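Local coordinates for protein beta-galactosidase (Bacillus circulans subsp. alkalophilus, PDB 3TTY) that hydrolyses terminal beta-D-galactose residues from beta-galactosides, probably as a retaining glycoside hydrolase with a TIM-barrel catalytic domain, at residues Glu26-Asp38 / Val361-Phe373. Sequence-based numbering, arbitrary orientation.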
loop_
_atom_site.group_PDB
_atom_site.type_symbol
_atom_site.label_atom_id
_atom_site.label_comp_id
_atom_site.label_asym_id
_atom_site.label_seq_id
_atom_site.Cartn_x
_atom_site.Cartn_y
_atom_site.Cartn_z
ATOM N N GLU A 26 23.379 41.631 -2.306
ATOM C CA GLU A 26 24.432 42.214 -3.140
ATOM C C GLU A 26 25.136 41.143 -3.978
ATOM O O GLU A 26 25.416 41.348 -5.157
ATOM C CB GLU A 26 25.451 42.997 -2.302
ATOM C CG GLU A 26 24.907 44.282 -1.700
ATOM C CD GLU A 26 24.314 45.218 -2.748
ATOM O OE1 GLU A 26 23.136 45.618 -2.596
ATOM O OE2 GLU A 26 25.029 45.551 -3.719
ATOM N N GLU A 27 25.412 39.993 -3.374
ATOM C CA GLU A 27 25.973 38.877 -4.126
ATOM C C GLU A 27 24.991 38.358 -5.183
ATOM O O GLU A 27 25.403 37.994 -6.279
ATOM C CB GLU A 27 26.414 37.749 -3.193
ATOM C CG GLU A 27 27.765 37.987 -2.549
ATOM C CD GLU A 27 28.836 38.307 -3.580
ATOM O OE1 GLU A 27 29.239 39.489 -3.661
ATOM O OE2 GLU A 27 29.267 37.387 -4.311
ATOM N N ASP A 28 23.700 38.321 -4.861
ATOM C CA ASP A 28 22.703 37.892 -5.844
ATOM C C ASP A 28 22.764 38.766 -7.093
ATOM O O ASP A 28 22.879 38.252 -8.197
ATOM C CB ASP A 28 21.273 37.922 -5.275
ATOM C CG ASP A 28 21.087 37.004 -4.086
ATOM O OD1 ASP A 28 21.804 35.988 -3.975
ATOM O OD2 ASP A 28 20.205 37.305 -3.262
ATOM N N MET A 29 22.673 40.087 -6.915
ATOM C CA MET A 29 22.696 41.014 -8.049
ATOM C C MET A 29 23.946 40.790 -8.886
ATOM O O MET A 29 23.876 40.736 -10.117
ATOM C CB MET A 29 22.655 42.482 -7.592
ATOM C CG MET A 29 21.399 42.913 -6.835
ATOM S SD MET A 29 19.850 42.435 -7.649
ATOM C CE MET A 29 19.410 41.007 -6.658
ATOM N N ARG A 30 25.091 40.670 -8.211
ATOM C CA ARG A 30 26.362 40.494 -8.899
ATOM C C ARG A 30 26.326 39.221 -9.748
ATOM O O ARG A 30 26.669 39.249 -10.925
ATOM C CB ARG A 30 27.544 40.471 -7.911
ATOM C CG ARG A 30 28.906 40.299 -8.589
ATOM C CD ARG A 30 30.078 40.168 -7.595
ATOM N NE ARG A 30 30.037 38.889 -6.884
ATOM C CZ ARG A 30 30.447 37.734 -7.401
ATOM N NH1 ARG A 30 30.932 37.687 -8.636
ATOM N NH2 ARG A 30 30.361 36.624 -6.686
ATOM N N MET A 31 25.899 38.116 -9.147
ATOM C CA MET A 31 25.823 36.841 -9.869
ATOM C C MET A 31 24.720 36.807 -10.944
ATOM O O MET A 31 24.907 36.204 -12.004
ATOM C CB MET A 31 25.735 35.653 -8.896
ATOM C CG MET A 31 27.090 35.333 -8.220
ATOM S SD MET A 31 27.166 34.000 -6.992
ATOM C CE MET A 31 26.717 34.874 -5.502
ATOM N N PHE A 32 23.589 37.470 -10.686
ATOM C CA PHE A 32 22.511 37.543 -11.680
ATOM C C PHE A 32 23.023 38.243 -12.944
ATOM O O PHE A 32 22.700 37.842 -14.059
ATOM C CB PHE A 32 21.252 38.251 -11.133
ATOM C CG PHE A 32 20.544 37.492 -10.014
ATOM C CD1 PHE A 32 20.900 36.191 -9.697
ATOM C CD2 PHE A 32 19.525 38.097 -9.284
ATOM C CE1 PHE A 32 20.258 35.502 -8.668
ATOM C CE2 PHE A 32 18.877 37.415 -8.257
ATOM C CZ PHE A 32 19.242 36.115 -7.950
ATOM N N ASN A 33 23.829 39.286 -12.771
ATOM C CA ASN A 33 24.403 39.968 -13.924
ATOM C C ASN A 33 25.393 39.086 -14.685
ATOM O O ASN A 33 25.374 39.049 -15.907
ATOM C CB ASN A 33 25.032 41.308 -13.516
ATOM C CG ASN A 33 23.979 42.351 -13.132
ATOM O OD1 ASN A 33 22.975 42.532 -13.834
ATOM N ND2 ASN A 33 24.199 43.030 -12.003
ATOM N N LEU A 34 26.239 38.361 -13.954
ATOM C CA LEU A 34 27.131 37.385 -14.568
ATOM C C LEU A 34 26.374 36.359 -15.403
ATOM O O LEU A 34 26.845 35.942 -16.459
ATOM C CB LEU A 34 27.945 36.651 -13.509
ATOM C CG LEU A 34 28.990 37.479 -12.767
ATOM C CD1 LEU A 34 29.803 36.586 -11.833
ATOM C CD2 LEU A 34 29.897 38.190 -13.763
ATOM N N ALA A 35 25.207 35.941 -14.920
ATOM C CA ALA A 35 24.456 34.867 -15.575
ATOM C C ALA A 35 23.444 35.364 -16.612
ATOM O O ALA A 35 22.795 34.558 -17.279
ATOM C CB ALA A 35 23.773 33.974 -14.540
ATOM N N GLY A 36 23.325 36.687 -16.755
ATOM C CA GLY A 36 22.374 37.268 -17.687
ATOM C C GLY A 36 20.930 37.021 -17.268
ATOM O O GLY A 36 20.042 36.883 -18.111
ATOM N N ILE A 37 20.704 36.963 -15.957
ATOM C CA ILE A 37 19.365 36.839 -15.389
ATOM C C ILE A 37 18.713 38.212 -15.294
ATOM O O ILE A 37 19.262 39.118 -14.666
ATOM C CB ILE A 37 19.414 36.160 -14.004
ATOM C CG1 ILE A 37 19.513 34.642 -14.192
ATOM C CG2 ILE A 37 18.187 36.544 -13.153
ATOM C CD1 ILE A 37 20.062 33.898 -12.995
ATOM N N ASP A 38 17.546 38.365 -15.914
ATOM C CA ASP A 38 16.897 39.668 -16.016
ATOM C C ASP A 38 15.428 39.696 -15.544
ATOM O O ASP A 38 14.733 40.714 -15.689
ATOM C CB ASP A 38 17.039 40.243 -17.440
ATOM C CG ASP A 38 16.634 39.249 -18.528
ATOM O OD1 ASP A 38 15.964 38.238 -18.215
ATOM O OD2 ASP A 38 16.980 39.485 -19.707
ATOM N N VAL A 361 20.231 28.413 -9.139
ATOM C CA VAL A 361 21.341 29.008 -9.871
ATOM C C VAL A 361 22.525 29.262 -8.934
ATOM O O VAL A 361 23.656 28.899 -9.244
ATOM C CB VAL A 361 20.913 30.295 -10.552
ATOM C CG1 VAL A 361 22.119 31.000 -11.158
ATOM C CG2 VAL A 361 19.854 29.974 -11.615
ATOM N N ILE A 362 22.250 29.865 -7.779
ATOM C CA ILE A 362 23.248 30.026 -6.726
ATOM C C ILE A 362 22.964 29.037 -5.588
ATOM O O ILE A 362 21.856 29.007 -5.030
ATOM C CB ILE A 362 23.222 31.441 -6.144
ATOM C CG1 ILE A 362 23.431 32.476 -7.250
ATOM C CG2 ILE A 362 24.261 31.577 -5.031
ATOM C CD1 ILE A 362 23.108 33.887 -6.799
ATOM N N GLU A 363 23.963 28.238 -5.229
ATOM C CA GLU A 363 23.704 27.120 -4.333
ATOM C C GLU A 363 24.409 27.265 -2.987
ATOM O O GLU A 363 24.778 28.380 -2.617
ATOM C CB GLU A 363 23.913 25.791 -5.068
ATOM C CG GLU A 363 22.899 25.698 -6.226
ATOM C CD GLU A 363 22.931 24.399 -7.019
ATOM O OE1 GLU A 363 21.943 23.632 -6.949
ATOM O OE2 GLU A 363 23.913 24.168 -7.763
ATOM N N HIS A 364 24.526 26.186 -2.219
ATOM C CA HIS A 364 24.962 26.330 -0.830
ATOM C C HIS A 364 26.403 26.828 -0.699
ATOM O O HIS A 364 26.736 27.479 0.283
ATOM C CB HIS A 364 24.727 25.045 -0.017
ATOM C CG HIS A 364 23.276 24.710 0.168
ATOM N ND1 HIS A 364 22.797 23.418 0.135
ATOM C CD2 HIS A 364 22.196 25.504 0.366
ATOM C CE1 HIS A 364 21.489 23.428 0.309
ATOM N NE2 HIS A 364 21.099 24.683 0.456
ATOM N N VAL A 365 27.243 26.529 -1.689
ATOM C CA VAL A 365 28.604 27.066 -1.724
ATOM C C VAL A 365 28.600 28.586 -1.783
ATOM O O VAL A 365 29.546 29.221 -1.347
ATOM C CB VAL A 365 29.382 26.627 -2.973
ATOM C CG1 VAL A 365 30.879 26.562 -2.628
ATOM C CG2 VAL A 365 28.863 25.321 -3.496
ATOM N N GLY A 366 27.565 29.155 -2.399
ATOM C CA GLY A 366 27.394 30.594 -2.429
ATOM C C GLY A 366 28.263 31.372 -3.402
ATOM O O GLY A 366 28.525 32.539 -3.173
ATOM N N HIS A 367 28.700 30.747 -4.491
ATOM C CA HIS A 367 29.491 31.461 -5.493
ATOM C C HIS A 367 29.250 30.873 -6.881
ATOM O O HIS A 367 28.615 29.828 -7.018
ATOM C CB HIS A 367 30.991 31.454 -5.146
ATOM C CG HIS A 367 31.631 30.106 -5.258
ATOM N ND1 HIS A 367 32.345 29.529 -4.227
ATOM C CD2 HIS A 367 31.655 29.211 -6.278
ATOM C CE1 HIS A 367 32.787 28.344 -4.609
ATOM N NE2 HIS A 367 32.383 28.129 -5.851
ATOM N N GLU A 368 29.786 31.538 -7.900
ATOM C CA GLU A 368 29.458 31.247 -9.296
ATOM C C GLU A 368 30.349 30.177 -9.906
ATOM O O GLU A 368 30.146 29.768 -11.051
ATOM C CB GLU A 368 29.578 32.526 -10.127
ATOM C CG GLU A 368 31.014 33.050 -10.244
ATOM C CD GLU A 368 31.378 34.059 -9.172
ATOM O OE1 GLU A 368 31.016 33.841 -7.990
ATOM O OE2 GLU A 368 32.023 35.084 -9.524
ATOM N N HIS A 369 31.348 29.735 -9.152
ATOM C CA HIS A 369 32.343 28.817 -9.703
ATOM C C HIS A 369 31.880 27.389 -9.531
ATOM O O HIS A 369 32.390 26.630 -8.699
ATOM C CB HIS A 369 33.716 29.083 -9.083
ATOM C CG HIS A 369 34.130 30.517 -9.197
ATOM N ND1 HIS A 369 34.503 31.088 -10.397
ATOM C CD2 HIS A 369 34.167 31.511 -8.279
ATOM C CE1 HIS A 369 34.785 32.363 -10.205
ATOM N NE2 HIS A 369 34.584 32.647 -8.929
ATOM N N THR A 370 30.897 27.037 -10.343
ATOM C CA THR A 370 30.232 25.762 -10.215
ATOM C C THR A 370 29.714 25.317 -11.579
ATOM O O THR A 370 29.445 26.138 -12.458
ATOM C CB THR A 370 29.080 25.867 -9.213
ATOM O OG1 THR A 370 28.901 24.608 -8.565
ATOM C CG2 THR A 370 27.808 26.271 -9.903
ATOM N N ARG A 371 29.608 24.008 -11.763
ATOM C CA ARG A 371 29.113 23.446 -13.008
ATOM C C ARG A 371 27.716 24.007 -13.339
ATOM O O ARG A 371 27.484 24.543 -14.428
ATOM C CB ARG A 371 29.074 21.927 -12.869
ATOM C CG ARG A 371 28.929 21.160 -14.144
ATOM C CD ARG A 371 28.314 19.809 -13.833
ATOM N NE ARG A 371 27.162 19.669 -14.688
ATOM C CZ ARG A 371 25.977 19.207 -14.321
ATOM N NH1 ARG A 371 25.752 18.771 -13.088
ATOM N NH2 ARG A 371 25.023 19.166 -15.232
ATOM N N VAL A 372 26.801 23.902 -12.379
ATOM C CA VAL A 372 25.446 24.412 -12.548
ATOM C C VAL A 372 25.405 25.896 -12.915
ATOM O O VAL A 372 24.681 26.293 -13.833
ATOM C CB VAL A 372 24.573 24.167 -11.287
ATOM C CG1 VAL A 372 23.288 24.974 -11.374
ATOM C CG2 VAL A 372 24.262 22.686 -11.145
ATOM N N PHE A 373 26.181 26.719 -12.211
ATOM C CA PHE A 373 26.152 28.148 -12.487
ATOM C C PHE A 373 26.641 28.459 -13.897
ATOM O O PHE A 373 26.039 29.276 -14.598
ATOM C CB PHE A 373 26.943 28.955 -11.463
ATOM C CG PHE A 373 26.765 30.431 -11.617
ATOM C CD1 PHE A 373 25.896 31.129 -10.792
ATOM C CD2 PHE A 373 27.430 31.118 -12.623
ATOM C CE1 PHE A 373 25.714 32.494 -10.949
ATOM C CE2 PHE A 373 27.252 32.483 -12.783
ATOM C CZ PHE A 373 26.392 33.169 -11.945
HETATM O O HOH W 1 29.870 34.834 -3.207
#
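Met31 drives its side chain from helix 22-35 into the 361-373 segment. Met31 CB meets two apolar groups, Ile362 CD1 and Phe373 CE1, each at 3.8 Å. With chi2 extended (178°), the chain runs past Phe373 CE1 and carries the sulfur onward. Met31 SD comes 3.7 Å from Glu368 N and lies 5.3 Å from the Phe373 ring centroid, an oblique Met-aromatic contact. The bend at chi3 turns CE toward Gly366 O and Ile362. Met31 O lies at the Phe373 edge, near the ring plane, 3.4 Å from Phe373 CZ, while Glu368 CB covers the centre of one face. Ile37 CD1 and Val361 CG1 extend the apolar seam tip to tip.

Beside this core, Arg30 grips Glu368 end-on. Arg30 NH1 reaches Glu368 OE2 at 3.0 Å and Arg30 NH2 reaches Glu368 OE1, both hydrogen bonds nearly straight (N-H...O 171°). The two oxygens lie close to the guanidinium plane but are met out of the carboxylate plane, the planes being 40° apart. Side-on, Arg30 NE and NH2 converge on Glu27 OE2, and a water links that oxygen to Gly366 O. Were Arg30 an alanine, the carboxylates, 5.4 Å apart between Glu27 OE2 and Glu368 OE1, would probably lose the charge that joins them and repel one another. Deeper, Ile362 CD1 touches Phe32 and Asp28, whose carboxylate is held by Arg348 and Tyr15.

The contact packs the first helix after barrel strand 10-14 against the segment entering the helix that follows the eighth strand, outside the (beta/alpha)8 barrel where those strands meet. Its buried part is apolar packing round Met31; at the more exposed margin, one cation shared by carboxylates of both segments probably adds charge pairing to that packing.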